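Local coordinates for hemoglobin chain d1 (Lumbricus terrestris, PDB 1X9F), which probably carries oxygen in the worm's blood as a heme-binding globin subunit of a multichain hemoglobin, at residues E6-F18 and L67-T79. Numbering follows the deposited sequence.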
ATOM      1  N   GLU D   6     -22.645  21.587  -0.644  1.00 36.87           N
ATOM      2  CA  GLU D   6     -22.017  20.793   0.398  1.00 36.47           C
ATOM      3  C   GLU D   6     -22.620  19.393   0.518  1.00 35.12           C
ATOM      4  O   GLU D   6     -21.888  18.409   0.645  1.00 35.40           O
ATOM      5  CB  GLU D   6     -22.078  21.518   1.740  1.00 37.38           C
ATOM      6  CG  GLU D   6     -21.337  22.849   1.759  1.00 38.80           C
ATOM      7  CD  GLU D   6     -21.444  23.530   3.108  1.00 47.93           C
ATOM      8  OE1 GLU D   6     -20.470  24.201   3.523  1.00 51.78           O
ATOM      9  OE2 GLU D   6     -22.502  23.400   3.764  1.00 56.87           O
ATOM     10  N   SER D   7     -23.948  19.309   0.478  1.00 33.42           N
ATOM     11  CA  SER D   7     -24.634  18.024   0.555  1.00 32.62           C
ATOM     12  C   SER D   7     -24.249  17.147  -0.625  1.00 31.87           C
ATOM     13  O   SER D   7     -24.089  15.932  -0.487  1.00 33.16           O
ATOM     14  CB  SER D   7     -26.150  18.223   0.592  1.00 33.76           C
ATOM     15  OG  SER D   7     -26.630  18.730  -0.641  1.00 38.16           O
ATOM     16  N   LEU D   8     -24.095  17.788  -1.778  1.00 29.49           N
ATOM     17  CA  LEU D   8     -23.662  17.122  -2.985  1.00 27.61           C
ATOM     18  C   LEU D   8     -22.254  16.559  -2.794  1.00 25.93           C
ATOM     19  O   LEU D   8     -21.989  15.395  -3.122  1.00 24.95           O
ATOM     20  CB  LEU D   8     -23.724  18.104  -4.159  1.00 30.03           C
ATOM     21  CG  LEU D   8     -23.678  17.543  -5.579  1.00 35.55           C
ATOM     22  CD1 LEU D   8     -22.270  17.601  -6.141  1.00 42.62           C
ATOM     23  CD2 LEU D   8     -24.264  16.130  -5.705  1.00 41.51           C
ATOM     24  N   LYS D   9     -21.372  17.385  -2.235  1.00 23.97           N
ATOM     25  CA  LYS D   9     -19.992  17.001  -1.962  1.00 23.28           C
ATOM     26  C   LYS D   9     -19.936  15.815  -1.024  1.00 23.75           C
ATOM     27  O   LYS D   9     -19.193  14.860  -1.254  1.00 23.32           O
ATOM     28  CB  LYS D   9     -19.240  18.171  -1.324  1.00 24.19           C
ATOM     29  CG  LYS D   9     -17.742  17.963  -1.218  1.00 21.35           C
ATOM     30  CD  LYS D   9     -17.137  17.767  -2.604  1.00 24.37           C
ATOM     31  CE  LYS D   9     -15.762  18.413  -2.707  1.00 26.21           C
ATOM     32  NZ  LYS D   9     -15.811  19.888  -2.481  1.00 20.44           N
ATOM     33  N   VAL D  10     -20.725  15.895   0.042  1.00 23.88           N
ATOM     34  CA  VAL D  10     -20.769  14.837   1.029  1.00 22.48           C
ATOM     35  C   VAL D  10     -21.288  13.570   0.378  1.00 23.76           C
ATOM     36  O   VAL D  10     -20.700  12.503   0.558  1.00 24.62           O
ATOM     37  CB  VAL D  10     -21.623  15.227   2.242  1.00 20.96           C
ATOM     38  CG1 VAL D  10     -21.952  14.003   3.099  1.00 19.83           C
ATOM     39  CG2 VAL D  10     -20.884  16.263   3.077  1.00 22.28           C
ATOM     40  N   LYS D  11     -22.361  13.681  -0.401  1.00 24.54           N
ATOM     41  CA  LYS D  11     -22.894  12.510  -1.097  1.00 25.90           C
ATOM     42  C   LYS D  11     -21.815  11.807  -1.933  1.00 24.46           C
ATOM     43  O   LYS D  11     -21.648  10.590  -1.843  1.00 25.00           O
ATOM     44  CB  LYS D  11     -24.088  12.881  -1.985  1.00 24.09           C
ATOM     45  CG  LYS D  11     -25.338  13.337  -1.203  1.00 23.53           C
ATOM     46  CD  LYS D  11     -26.417  13.714  -2.237  1.00 32.82           C
ATOM     47  CE  LYS D  11     -27.661  14.280  -1.571  1.00 30.30           C
ATOM     48  NZ  LYS D  11     -28.475  13.217  -0.920  1.00 33.95           N
ATOM     49  N   LEU D  12     -21.089  12.587  -2.734  1.00 23.59           N
ATOM     50  CA  LEU D  12     -20.047  12.074  -3.625  1.00 22.82           C
ATOM     51  C   LEU D  12     -18.894  11.419  -2.881  1.00 23.56           C
ATOM     52  O   LEU D  12     -18.479  10.300  -3.213  1.00 21.34           O
ATOM     53  CB  LEU D  12     -19.509  13.211  -4.495  1.00 21.25           C
ATOM     54  CG  LEU D  12     -20.086  13.415  -5.900  1.00 24.72           C
ATOM     55  CD1 LEU D  12     -21.544  12.942  -6.056  1.00 31.94           C
ATOM     56  CD2 LEU D  12     -19.935  14.879  -6.303  1.00 32.06           C
ATOM     57  N   GLN D  13     -18.385  12.119  -1.869  1.00 24.43           N
ATOM     58  CA  GLN D  13     -17.245  11.646  -1.093  1.00 23.45           C
ATOM     59  C   GLN D  13     -17.607  10.431  -0.259  1.00 25.09           C
ATOM     60  O   GLN D  13     -16.770   9.553  -0.028  1.00 27.67           O
ATOM     61  CB  GLN D  13     -16.694  12.757  -0.202  1.00 22.36           C
ATOM     62  CG  GLN D  13     -16.090  13.906  -0.983  1.00 22.11           C
ATOM     63  CD  GLN D  13     -15.099  14.710  -0.177  1.00 22.29           C
ATOM     64  OE1 GLN D  13     -15.323  15.000   1.001  1.00 26.06           O
ATOM     65  NE2 GLN D  13     -13.995  15.076  -0.810  1.00 24.94           N
ATOM     66  N   TRP D  14     -18.854  10.390   0.193  1.00 24.90           N
ATOM     67  CA  TRP D  14     -19.351   9.250   0.928  1.00 24.38           C
ATOM     68  C   TRP D  14     -19.363   8.018   0.044  1.00 28.10           C
ATOM     69  O   TRP D  14     -18.962   6.939   0.481  1.00 29.39           O
ATOM     70  CB  TRP D  14     -20.758   9.519   1.423  1.00 22.30           C
ATOM     71  CG  TRP D  14     -21.334   8.372   2.152  1.00 19.77           C
ATOM     72  CD1 TRP D  14     -22.495   7.727   1.867  1.00 16.28           C
ATOM     73  CD2 TRP D  14     -20.778   7.716   3.298  1.00 25.15           C
ATOM     74  NE1 TRP D  14     -22.715   6.717   2.776  1.00 21.36           N
ATOM     75  CE2 TRP D  14     -21.673   6.685   3.665  1.00 23.08           C
ATOM     76  CE3 TRP D  14     -19.614   7.899   4.066  1.00 23.24           C
ATOM     77  CZ2 TRP D  14     -21.441   5.834   4.755  1.00 22.97           C
ATOM     78  CZ3 TRP D  14     -19.381   7.052   5.151  1.00 25.27           C
ATOM     79  CH2 TRP D  14     -20.294   6.032   5.483  1.00 26.44           C
ATOM     80  N   ALA D  15     -19.824   8.185  -1.194  1.00 27.86           N
ATOM     81  CA  ALA D  15     -19.844   7.096  -2.161  1.00 31.49           C
ATOM     82  C   ALA D  15     -18.475   6.423  -2.291  1.00 33.88           C
ATOM     83  O   ALA D  15     -18.405   5.199  -2.408  1.00 39.02           O
ATOM     84  CB  ALA D  15     -20.346   7.579  -3.512  1.00 30.99           C
ATOM     85  N   SER D  16     -17.394   7.205  -2.256  1.00 34.29           N
ATOM     86  CA  SER D  16     -16.048   6.627  -2.339  1.00 33.12           C
ATOM     87  C   SER D  16     -15.600   6.031  -1.021  1.00 33.31           C
ATOM     88  O   SER D  16     -15.152   4.887  -0.987  1.00 33.05           O
ATOM     89  CB  SER D  16     -15.010   7.656  -2.796  1.00 31.33           C
ATOM     90  OG  SER D  16     -15.546   8.458  -3.848  1.00 36.61           O
ATOM     91  N   ALA D  17     -15.694   6.801   0.058  1.00 34.45           N
ATOM     92  CA  ALA D  17     -15.174   6.342   1.342  1.00 37.01           C
ATOM     93  C   ALA D  17     -15.924   5.121   1.895  1.00 38.36           C
ATOM     94  O   ALA D  17     -15.318   4.255   2.536  1.00 39.79           O
ATOM     95  CB  ALA D  17     -15.167   7.470   2.345  1.00 36.49           C
ATOM     96  N   PHE D  18     -17.233   5.059   1.641  1.00 38.01           N
ATOM     97  CA  PHE D  18     -18.065   3.950   2.104  1.00 40.00           C
ATOM     98  C   PHE D  18     -17.607   2.638   1.474  1.00 42.03           C
ATOM     99  O   PHE D  18     -17.268   1.693   2.190  1.00 41.01           O
ATOM    100  CB  PHE D  18     -19.560   4.208   1.823  1.00 39.65           C
ATOM    101  CG  PHE D  18     -20.506   3.303   2.592  1.00 35.36           C
ATOM    102  CD1 PHE D  18     -20.087   2.640   3.746  1.00 31.32           C
ATOM    103  CD2 PHE D  18     -21.831   3.153   2.179  1.00 34.17           C
ATOM    104  CE1 PHE D  18     -20.957   1.822   4.459  1.00 31.84           C
ATOM    105  CE2 PHE D  18     -22.710   2.332   2.891  1.00 30.62           C
ATOM    106  CZ  PHE D  18     -22.272   1.667   4.034  1.00 30.61           C
ATOM    107  N   LEU D  67     -23.536   2.043   9.636  1.00 24.03           N
ATOM    108  CA  LEU D  67     -23.082   2.655   8.396  1.00 23.04           C
ATOM    109  C   LEU D  67     -24.216   2.746   7.379  1.00 24.49           C
ATOM    110  O   LEU D  67     -24.326   3.742   6.655  1.00 24.77           O
ATOM    111  CB  LEU D  67     -21.894   1.886   7.809  1.00 25.06           C
ATOM    112  CG  LEU D  67     -20.485   2.072   8.394  1.00 29.37           C
ATOM    113  CD1 LEU D  67     -20.135   3.543   8.613  1.00 34.27           C
ATOM    114  CD2 LEU D  67     -20.313   1.306   9.697  1.00 45.34           C
ATOM    115  N   SER D  68     -25.057   1.712   7.331  1.00 24.04           N
ATOM    116  CA  SER D  68     -26.208   1.718   6.425  1.00 23.48           C
ATOM    117  C   SER D  68     -27.167   2.832   6.833  1.00 22.68           C
ATOM    118  O   SER D  68     -27.800   3.461   5.985  1.00 20.44           O
ATOM    119  CB  SER D  68     -26.918   0.357   6.417  1.00 22.81           C
ATOM    120  OG  SER D  68     -28.079   0.394   5.578  1.00 29.54           O
ATOM    121  N   GLY D  69     -27.257   3.073   8.141  1.00 25.17           N
ATOM    122  CA  GLY D  69     -28.072   4.157   8.693  1.00 25.69           C
ATOM    123  C   GLY D  69     -27.537   5.521   8.300  1.00 26.28           C
ATOM    124  O   GLY D  69     -28.291   6.394   7.854  1.00 27.51           O
ATOM    125  N   LEU D  70     -26.227   5.694   8.458  1.00 23.48           N
ATOM    126  CA  LEU D  70     -25.559   6.914   8.049  1.00 25.60           C
ATOM    127  C   LEU D  70     -25.792   7.123   6.568  1.00 26.63           C
ATOM    128  O   LEU D  70     -26.024   8.248   6.121  1.00 28.21           O
ATOM    129  CB  LEU D  70     -24.062   6.806   8.310  1.00 28.07           C
ATOM    130  CG  LEU D  70     -23.355   7.969   9.010  1.00 32.14           C
ATOM    131  CD1 LEU D  70     -21.854   7.750   8.914  1.00 32.57           C
ATOM    132  CD2 LEU D  70     -23.735   9.326   8.430  1.00 28.33           C
ATOM    133  N   ASP D  71     -25.740   6.028   5.814  1.00 24.53           N
ATOM    134  CA  ASP D  71     -25.971   6.087   4.386  1.00 23.79           C
ATOM    135  C   ASP D  71     -27.342   6.680   4.037  1.00 23.77           C
ATOM    136  O   ASP D  71     -27.452   7.503   3.120  1.00 20.89           O
ATOM    137  CB  ASP D  71     -25.836   4.709   3.760  1.00 24.19           C
ATOM    138  CG  ASP D  71     -25.816   4.781   2.267  1.00 30.12           C
ATOM    139  OD1 ASP D  71     -26.854   4.466   1.630  1.00 32.48           O
ATOM    140  OD2 ASP D  71     -24.823   5.208   1.638  1.00 38.23           O
ATOM    141  N   ILE D  72     -28.371   6.258   4.775  1.00 22.20           N
ATOM    142  CA  ILE D  72     -29.738   6.757   4.580  1.00 20.71           C
ATOM    143  C   ILE D  72     -29.811   8.257   4.799  1.00 19.71           C
ATOM    144  O   ILE D  72     -30.404   8.975   3.986  1.00 19.42           O
ATOM    145  CB  ILE D  72     -30.749   6.041   5.510  1.00 23.40           C
ATOM    146  CG1 ILE D  72     -30.828   4.555   5.170  1.00 21.16           C
ATOM    147  CG2 ILE D  72     -32.139   6.672   5.388  1.00 20.08           C
ATOM    148  CD1 ILE D  72     -31.697   3.744   6.108  1.00 23.94           C
ATOM    149  N   THR D  73     -29.204   8.723   5.888  1.00 18.23           N
ATOM    150  CA  THR D  73     -29.260  10.136   6.241  1.00 20.00           C
ATOM    151  C   THR D  73     -28.467  10.984   5.260  1.00 21.10           C
ATOM    152  O   THR D  73     -28.942  12.039   4.854  1.00 21.09           O
ATOM    153  CB  THR D  73     -28.769  10.398   7.680  1.00 19.43           C
ATOM    154  OG1 THR D  73     -27.428   9.920   7.831  1.00 26.60           O
ATOM    155  CG2 THR D  73     -29.557   9.580   8.687  1.00 21.55           C
ATOM    156  N   ILE D  74     -27.269  10.547   4.884  1.00 20.94           N
ATOM    157  CA  ILE D  74     -26.499  11.272   3.876  1.00 17.93           C
ATOM    158  C   ILE D  74     -27.301  11.380   2.583  1.00 18.99           C
ATOM    159  O   ILE D  74     -27.322  12.435   1.943  1.00 20.04           O
ATOM    160  CB  ILE D  74     -25.139  10.593   3.641  1.00 19.62           C
ATOM    161  CG1 ILE D  74     -24.279  10.738   4.906  1.00 14.54           C
ATOM    162  CG2 ILE D  74     -24.428  11.177   2.402  1.00 14.25           C
ATOM    163  CD1 ILE D  74     -22.950  10.032   4.829  1.00  9.71           C
ATOM    164  N   SER D  75     -27.985  10.306   2.206  1.00 19.52           N
ATOM    165  CA  SER D  75     -28.723  10.328   0.948  1.00 21.69           C
ATOM    166  C   SER D  75     -30.038  11.122   1.035  1.00 21.63           C
ATOM    167  O   SER D  75     -30.684  11.361   0.013  1.00 19.92           O
ATOM    168  CB  SER D  75     -28.948   8.908   0.414  1.00 21.72           C
ATOM    169  OG  SER D  75     -29.943   8.225   1.162  1.00 33.25           O
ATOM    170  N   MET D  76     -30.413  11.534   2.249  1.00 22.64           N
ATOM    171  CA  MET D  76     -31.605  12.361   2.481  1.00 22.46           C
ATOM    172  C   MET D  76     -31.273  13.825   2.755  1.00 23.79           C
ATOM    173  O   MET D  76     -32.173  14.625   3.027  1.00 22.63           O
ATOM    174  CB  MET D  76     -32.430  11.810   3.648  1.00 22.44           C
ATOM    175  CG  MET D  76     -33.211  10.559   3.320  1.00 20.48           C
ATOM    176  SD  MET D  76     -34.143   9.974   4.737  1.00 18.19           S
ATOM    177  CE  MET D  76     -34.925   8.530   4.026  1.00 15.87           C
ATOM    178  N   LEU D  77     -29.992  14.181   2.684  1.00 25.33           N
ATOM    179  CA  LEU D  77     -29.562  15.559   2.947  1.00 26.46           C
ATOM    180  C   LEU D  77     -30.330  16.620   2.140  1.00 28.12           C
ATOM    181  O   LEU D  77     -30.468  17.758   2.587  1.00 30.07           O
ATOM    182  CB  LEU D  77     -28.048  15.706   2.731  1.00 24.29           C
ATOM    183  CG  LEU D  77     -27.043  15.745   3.899  1.00 23.93           C
ATOM    184  CD1 LEU D  77     -27.629  15.367   5.260  1.00 23.28           C
ATOM    185  CD2 LEU D  77     -25.817  14.889   3.568  1.00 22.39           C
ATOM    186  N   ASP D  78     -30.841  16.237   0.969  1.00 28.18           N
ATOM    187  CA  ASP D  78     -31.566  17.160   0.084  1.00 30.84           C
ATOM    188  C   ASP D  78     -33.102  17.042   0.132  1.00 29.66           C
ATOM    189  O   ASP D  78     -33.802  17.722  -0.629  1.00 28.75           O
ATOM    190  CB  ASP D  78     -31.113  16.907  -1.346  1.00 31.37           C
ATOM    191  CG  ASP D  78     -31.375  15.477  -1.784  1.00 37.13           C
ATOM    192  OD1 ASP D  78     -31.940  15.292  -2.882  1.00 46.01           O
ATOM    193  OD2 ASP D  78     -31.071  14.478  -1.092  1.00 33.07           O
ATOM    194  N   THR D  79     -33.632  16.170   0.985  1.00 30.42           N
ATOM    195  CA  THR D  79     -35.082  16.020   1.121  1.00 29.07           C
ATOM    196  C   THR D  79     -35.469  16.245   2.582  1.00 28.30           C
ATOM    197  O   THR D  79     -35.528  15.281   3.345  1.00 27.96           O
ATOM    198  CB  THR D  79     -35.539  14.612   0.658  1.00 29.15           C
ATOM    199  OG1 THR D  79     -34.735  13.611   1.298  1.00 32.50           O
ATOM    200  CG2 THR D  79     -35.252  14.398  -0.828  1.00 26.68           C
TER
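Segment 6-18 of helix 4-18, touching through Trp14 and Lys11, packs on the C-terminal half of helix 57-75 and the turn after it, the two segment axes roughly antiparallel at 149° and 10.0 Å apart. With CG anti to the backbone N (chi1 178°), the Trp14 indole drops as a knob among Leu67, Leu70, Asp71 and Ile74. Ile74 CD1 lies over its five-membered ring, 3.5 Å from the centroid in a CH-pi contact, while Phe18 CB covers the opposite face. At the ring edge, Trp14 NE1 donates to Asp71 OD2 over 2.8 Å, meeting the carboxylate on its anti side. This is the A-E helix packing of the globin fold; Leu70 also lines the heme pocket. A leucine in place of Trp14 would probably leave Asp71 OD2 without its indole donor and Ile74 CD1 without a ring face to rest on. Phe18 CE1 extends the apolar seam to Leu67 CB at 3.5 Å. Toward the N-terminal end of segment 6-18, Val10 CG1 packs against Ile74 CG2 and Leu77 CD2. Lys11, bent at its last torsion, brings NZ onto a lone pair of Ile74 O (3.2 Å), an oxygen that also accepts from Leu77 N. Lys11 NZ also forms a 2.9 Å salt bridge with Asp78 OD2, approached from above the carboxylate plane.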